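AlkZ (Streptomyces sahachiroi, PDB 5UUJ) belongs to the AlkZ-like family of DNA glycosylases, which are built from winged-helix motifs. Local coordinates at residues 330-342 against 361-375. Residues are numbered along the deposited sequence; the frame is centred on the assembly and turned at random.
Sequences VWEIVDQELVVTP and VARASGVSRLPVRIV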
loop_
_atom_site.group_PDB
_atom_site.type_symbol
_atom_site.label_atom_id
_atom_site.label_comp_id
_atom_site.label_asym_id
_atom_site.label_seq_id
_atom_site.Cartn_x
_atom_site.Cartn_y
_atom_site.Cartn_z
ATOM N N VAL A 330 -20.422 0.706 -3.353
ATOM C CA VAL A 330 -19.588 1.687 -2.666
ATOM C C VAL A 330 -20.377 2.338 -1.537
ATOM O O VAL A 330 -21.596 2.180 -1.449
ATOM C CB VAL A 330 -19.085 2.789 -3.620
ATOM C CG1 VAL A 330 -18.208 2.195 -4.717
ATOM C CG2 VAL A 330 -20.262 3.562 -4.220
ATOM N N TRP A 331 -19.678 3.075 -0.681
ATOM C CA TRP A 331 -20.335 3.808 0.388
ATOM C C TRP A 331 -19.582 5.082 0.727
ATOM O O TRP A 331 -18.437 5.279 0.316
ATOM C CB TRP A 331 -20.490 2.933 1.639
ATOM C CG TRP A 331 -19.206 2.424 2.246
ATOM C CD1 TRP A 331 -18.502 1.313 1.870
ATOM C CD2 TRP A 331 -18.496 2.988 3.358
ATOM N NE1 TRP A 331 -17.395 1.159 2.671
ATOM C CE2 TRP A 331 -17.369 2.171 3.594
ATOM C CE3 TRP A 331 -18.701 4.105 4.176
ATOM C CZ2 TRP A 331 -16.450 2.437 4.608
ATOM C CZ3 TRP A 331 -17.788 4.367 5.184
ATOM C CH2 TRP A 331 -16.676 3.537 5.390
ATOM N N GLU A 332 -20.249 5.942 1.483
ATOM C CA GLU A 332 -19.753 7.274 1.773
ATOM C C GLU A 332 -20.436 7.786 3.032
ATOM O O GLU A 332 -21.616 7.522 3.246
ATOM C CB GLU A 332 -20.025 8.202 0.587
ATOM C CG GLU A 332 -19.567 9.638 0.759
ATOM C CD GLU A 332 -19.981 10.509 -0.416
ATOM O OE1 GLU A 332 -20.486 9.950 -1.413
ATOM O OE2 GLU A 332 -19.813 11.745 -0.339
ATOM N N ILE A 333 -19.695 8.498 3.873
ATOM C CA ILE A 333 -20.290 9.129 5.042
ATOM C C ILE A 333 -20.805 10.511 4.656
ATOM O O ILE A 333 -20.027 11.402 4.315
ATOM C CB ILE A 333 -19.290 9.230 6.209
ATOM C CG1 ILE A 333 -18.911 7.818 6.669
ATOM C CG2 ILE A 333 -19.895 10.022 7.362
ATOM C CD1 ILE A 333 -17.919 7.763 7.815
ATOM N N VAL A 334 -22.125 10.674 4.713
ATOM C CA VAL A 334 -22.778 11.935 4.368
ATOM C C VAL A 334 -23.673 12.383 5.523
ATOM O O VAL A 334 -24.570 11.648 5.942
ATOM C CB VAL A 334 -23.621 11.801 3.078
ATOM C CG1 VAL A 334 -24.235 13.146 2.690
ATOM C CG2 VAL A 334 -22.773 11.254 1.939
ATOM N N ASP A 335 -23.421 13.588 6.032
ATOM C CA ASP A 335 -24.180 14.129 7.156
ATOM C C ASP A 335 -24.135 13.141 8.323
ATOM O O ASP A 335 -25.137 12.908 9.002
ATOM C CB ASP A 335 -25.623 14.419 6.730
ATOM C CG ASP A 335 -26.336 15.381 7.668
ATOM O OD1 ASP A 335 -25.676 16.005 8.526
ATOM O OD2 ASP A 335 -27.570 15.527 7.527
ATOM N N GLN A 336 -22.960 12.557 8.534
ATOM C CA GLN A 336 -22.743 11.562 9.581
ATOM C C GLN A 336 -23.730 10.400 9.475
ATOM O O GLN A 336 -24.176 9.846 10.482
ATOM C CB GLN A 336 -22.832 12.216 10.960
ATOM C CG GLN A 336 -21.737 13.241 11.214
ATOM C CD GLN A 336 -20.340 12.650 11.078
ATOM O OE1 GLN A 336 -19.467 13.235 10.437
ATOM N NE2 GLN A 336 -20.126 11.485 11.681
ATOM N N GLU A 337 -24.067 10.049 8.240
ATOM C CA GLU A 337 -24.824 8.844 7.950
ATOM C C GLU A 337 -24.023 8.011 6.959
ATOM O O GLU A 337 -23.373 8.560 6.069
ATOM C CB GLU A 337 -26.205 9.178 7.380
ATOM C CG GLU A 337 -27.089 9.986 8.315
ATOM C CD GLU A 337 -28.506 10.131 7.788
ATOM O OE1 GLU A 337 -28.675 10.610 6.647
ATOM O OE2 GLU A 337 -29.453 9.759 8.512
ATOM N N LEU A 338 -24.052 6.693 7.120
ATOM C CA LEU A 338 -23.356 5.810 6.193
ATOM C C LEU A 338 -24.286 5.487 5.032
ATOM O O LEU A 338 -25.225 4.704 5.170
ATOM C CB LEU A 338 -22.884 4.533 6.897
ATOM C CG LEU A 338 -21.695 3.826 6.232
ATOM C CD1 LEU A 338 -20.931 2.988 7.244
ATOM C CD2 LEU A 338 -22.142 2.962 5.059
ATOM N N VAL A 339 -24.024 6.120 3.891
ATOM C CA VAL A 339 -24.840 5.946 2.699
ATOM C C VAL A 339 -24.241 4.867 1.808
ATOM O O VAL A 339 -23.144 5.032 1.277
ATOM C CB VAL A 339 -24.962 7.262 1.904
ATOM C CG1 VAL A 339 -25.861 7.077 0.690
ATOM C CG2 VAL A 339 -25.502 8.368 2.794
ATOM N N VAL A 340 -24.972 3.767 1.649
ATOM C CA VAL A 340 -24.535 2.652 0.818
ATOM C C VAL A 340 -25.205 2.713 -0.549
ATOM O O VAL A 340 -26.424 2.841 -0.644
ATOM C CB VAL A 340 -24.855 1.294 1.480
ATOM C CG1 VAL A 340 -24.432 0.142 0.576
ATOM C CG2 VAL A 340 -24.167 1.186 2.829
ATOM N N THR A 341 -24.394 2.619 -1.600
ATOM C CA THR A 341 -24.891 2.594 -2.972
ATOM C C THR A 341 -24.462 1.298 -3.658
ATOM O O THR A 341 -23.373 1.228 -4.228
ATOM C CB THR A 341 -24.373 3.796 -3.787
ATOM O OG1 THR A 341 -24.631 5.013 -3.077
ATOM C CG2 THR A 341 -25.050 3.853 -5.153
ATOM N N PRO A 342 -25.306 0.255 -3.591
ATOM C CA PRO A 342 -24.958 -0.983 -4.297
ATOM C C PRO A 342 -25.019 -0.813 -5.807
ATOM O O PRO A 342 -25.697 0.089 -6.296
ATOM C CB PRO A 342 -26.022 -1.974 -3.818
ATOM C CG PRO A 342 -27.177 -1.127 -3.433
ATOM C CD PRO A 342 -26.584 0.131 -2.871
ATOM N N VAL A 361 -17.645 0.704 11.709
ATOM C CA VAL A 361 -17.093 1.869 11.027
ATOM C C VAL A 361 -17.233 3.114 11.899
ATOM O O VAL A 361 -16.351 3.971 11.914
ATOM C CB VAL A 361 -17.785 2.103 9.665
ATOM C CG1 VAL A 361 -17.368 3.440 9.049
ATOM C CG2 VAL A 361 -17.463 0.967 8.707
ATOM N N ALA A 362 -18.345 3.210 12.622
ATOM C CA ALA A 362 -18.587 4.345 13.503
ATOM C C ALA A 362 -17.499 4.433 14.568
ATOM O O ALA A 362 -16.946 5.504 14.819
ATOM C CB ALA A 362 -19.958 4.236 14.153
ATOM N N ARG A 363 -17.192 3.297 15.186
ATOM C CA ARG A 363 -16.167 3.238 16.220
ATOM C C ARG A 363 -14.797 3.571 15.631
ATOM O O ARG A 363 -13.990 4.257 16.260
ATOM C CB ARG A 363 -16.150 1.854 16.871
ATOM C CG ARG A 363 -15.244 1.725 18.091
ATOM C CD ARG A 363 -15.777 2.488 19.303
ATOM N NE ARG A 363 -15.456 3.913 19.256
ATOM C CZ ARG A 363 -14.289 4.439 19.627
ATOM N NH1 ARG A 363 -13.310 3.661 20.072
ATOM N NH2 ARG A 363 -14.097 5.750 19.546
ATOM N N ALA A 364 -14.550 3.091 14.416
ATOM C CA ALA A 364 -13.292 3.358 13.725
ATOM C C ALA A 364 -13.185 4.819 13.291
ATOM O O ALA A 364 -12.094 5.293 12.982
ATOM C CB ALA A 364 -13.144 2.444 12.520
ATOM N N SER A 365 -14.317 5.522 13.268
ATOM C CA SER A 365 -14.355 6.930 12.875
ATOM C C SER A 365 -14.380 7.857 14.091
ATOM O O SER A 365 -14.257 9.075 13.956
ATOM C CB SER A 365 -15.577 7.213 11.997
ATOM O OG SER A 365 -15.636 6.321 10.900
ATOM N N GLY A 366 -14.551 7.281 15.275
ATOM C CA GLY A 366 -14.573 8.057 16.502
ATOM C C GLY A 366 -15.900 8.750 16.751
ATOM O O GLY A 366 -15.948 9.791 17.407
ATOM N N VAL A 367 -16.978 8.174 16.228
ATOM C CA VAL A 367 -18.320 8.684 16.474
ATOM C C VAL A 367 -19.182 7.591 17.093
ATOM O O VAL A 367 -18.873 6.404 16.982
ATOM C CB VAL A 367 -18.982 9.207 15.180
ATOM C CG1 VAL A 367 -18.165 10.349 14.602
ATOM C CG2 VAL A 367 -19.142 8.089 14.154
ATOM N N SER A 368 -20.266 8.000 17.743
ATOM C CA SER A 368 -21.107 7.079 18.497
ATOM C C SER A 368 -22.014 6.235 17.608
ATOM O O SER A 368 -22.278 5.071 17.912
ATOM C CB SER A 368 -21.960 7.856 19.500
ATOM O OG SER A 368 -22.994 7.043 20.021
ATOM N N ARG A 369 -22.494 6.819 16.515
ATOM C CA ARG A 369 -23.464 6.143 15.662
ATOM C C ARG A 369 -23.380 6.609 14.219
ATOM O O ARG A 369 -23.087 7.772 13.941
ATOM C CB ARG A 369 -24.886 6.374 16.185
ATOM C CG ARG A 369 -25.756 5.125 16.195
ATOM C CD ARG A 369 -27.242 5.455 16.089
ATOM N NE ARG A 369 -27.635 6.589 16.925
ATOM C CZ ARG A 369 -27.898 6.516 18.227
ATOM N NH1 ARG A 369 -27.804 5.357 18.869
ATOM N NH2 ARG A 369 -28.254 7.609 18.893
ATOM N N LEU A 370 -23.642 5.680 13.305
ATOM C CA LEU A 370 -23.775 5.995 11.891
ATOM C C LEU A 370 -25.042 5.349 11.345
ATOM O O LEU A 370 -25.020 4.184 10.948
ATOM C CB LEU A 370 -22.552 5.516 11.102
ATOM C CG LEU A 370 -21.248 6.311 11.234
ATOM C CD1 LEU A 370 -20.151 5.641 10.418
ATOM C CD2 LEU A 370 -21.411 7.764 10.798
ATOM N N PRO A 371 -26.160 6.095 11.339
ATOM C CA PRO A 371 -27.378 5.578 10.708
ATOM C C PRO A 371 -27.121 5.177 9.260
ATOM O O PRO A 371 -26.315 5.818 8.584
ATOM C CB PRO A 371 -28.352 6.758 10.797
ATOM C CG PRO A 371 -27.863 7.570 11.946
ATOM C CD PRO A 371 -26.371 7.420 11.949
ATOM N N VAL A 372 -27.790 4.122 8.806
ATOM C CA VAL A 372 -27.582 3.587 7.465
ATOM C C VAL A 372 -28.701 3.997 6.512
ATOM O O VAL A 372 -29.878 3.992 6.873
ATOM C CB VAL A 372 -27.492 2.043 7.485
ATOM C CG1 VAL A 372 -27.371 1.481 6.065
ATOM C CG2 VAL A 372 -26.319 1.592 8.330
ATOM N N ARG A 373 -28.310 4.352 5.293
ATOM C CA ARG A 373 -29.244 4.528 4.189
ATOM C C ARG A 373 -28.717 3.754 2.990
ATOM O O ARG A 373 -27.575 3.947 2.577
ATOM C CB ARG A 373 -29.429 6.009 3.837
ATOM C CG ARG A 373 -30.145 6.814 4.913
ATOM C CD ARG A 373 -30.663 8.149 4.393
ATOM N NE ARG A 373 -29.588 9.091 4.076
ATOM C CZ ARG A 373 -29.189 9.418 2.847
ATOM N NH1 ARG A 373 -29.766 8.886 1.774
ATOM N NH2 ARG A 373 -28.203 10.292 2.687
ATOM N N ILE A 374 -29.547 2.863 2.452
ATOM C CA ILE A 374 -29.191 2.094 1.264
ATOM C C ILE A 374 -29.943 2.660 0.062
ATOM O O ILE A 374 -31.170 2.615 0.004
ATOM C CB ILE A 374 -29.502 0.597 1.447
ATOM C CG1 ILE A 374 -28.715 0.054 2.645
ATOM C CG2 ILE A 374 -29.148 -0.181 0.180
ATOM C CD1 ILE A 374 -29.048 -1.379 3.031
ATOM N N VAL A 375 -29.181 3.190 -0.893
ATOM C CA VAL A 375 -29.728 3.958 -2.009
ATOM C C VAL A 375 -29.779 3.141 -3.297
ATOM O O VAL A 375 -30.825 3.037 -3.938
ATOM C CB VAL A 375 -28.890 5.231 -2.246
ATOM C CG1 VAL A 375 -29.409 6.018 -3.443
ATOM C CG2 VAL A 375 -28.892 6.099 -0.996
ATOM O OXT VAL A 375 -28.780 2.573 -3.736
HETATM O O HOH W 1 -26.973 11.502 4.674
#
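Leu338 and Trp331 close on Val361 at the tightly packed end: Val361 CG1 meets Trp331 CH2 at 3.7 Å, obliquely to the indole, and Leu338 CD1 at 4.0 Å. CG1 stands opposite the backbone N of Val361 (chi1 171°), the branch that carries both contacts. Leu283 of strand 281-284 touches all three side chains. Nearer the hairpin turn, Leu370 crosses the Ile333 side chain at about a right angle, with CD1 of each in contact, while Leu370 CD2 lies 3.5 Å from Gln336 O. Strand 337-342, helix 351-365 and strand 372-374 make a beta-alpha-beta crossover, which adds the C-terminal strand in parallel to the edge of an otherwise antiparallel sheet. Four backbone hydrogen bonds join them: Leu338 N to Pro371 O, Arg373 N to Leu338 O, Val340 N to Arg373 O and Val375 N to Val340 O, the last nearly straight (2.8 Å, 176°). The helix covers the face bearing Leu338 and Val372. On the other, more solvent-exposed face, Arg373 runs beside Val339, whose CG2 lies over the guanidinium, 3.3 Å from NH2. Arg373 NE forms a salt bridge with Glu337 OE1 (3.1 Å), approaching from above the carboxylate plane. A water accepts from Arg373 NH2 and donates to Glu337 OE1 and Val334 O, tying the ion pair to the hairpin.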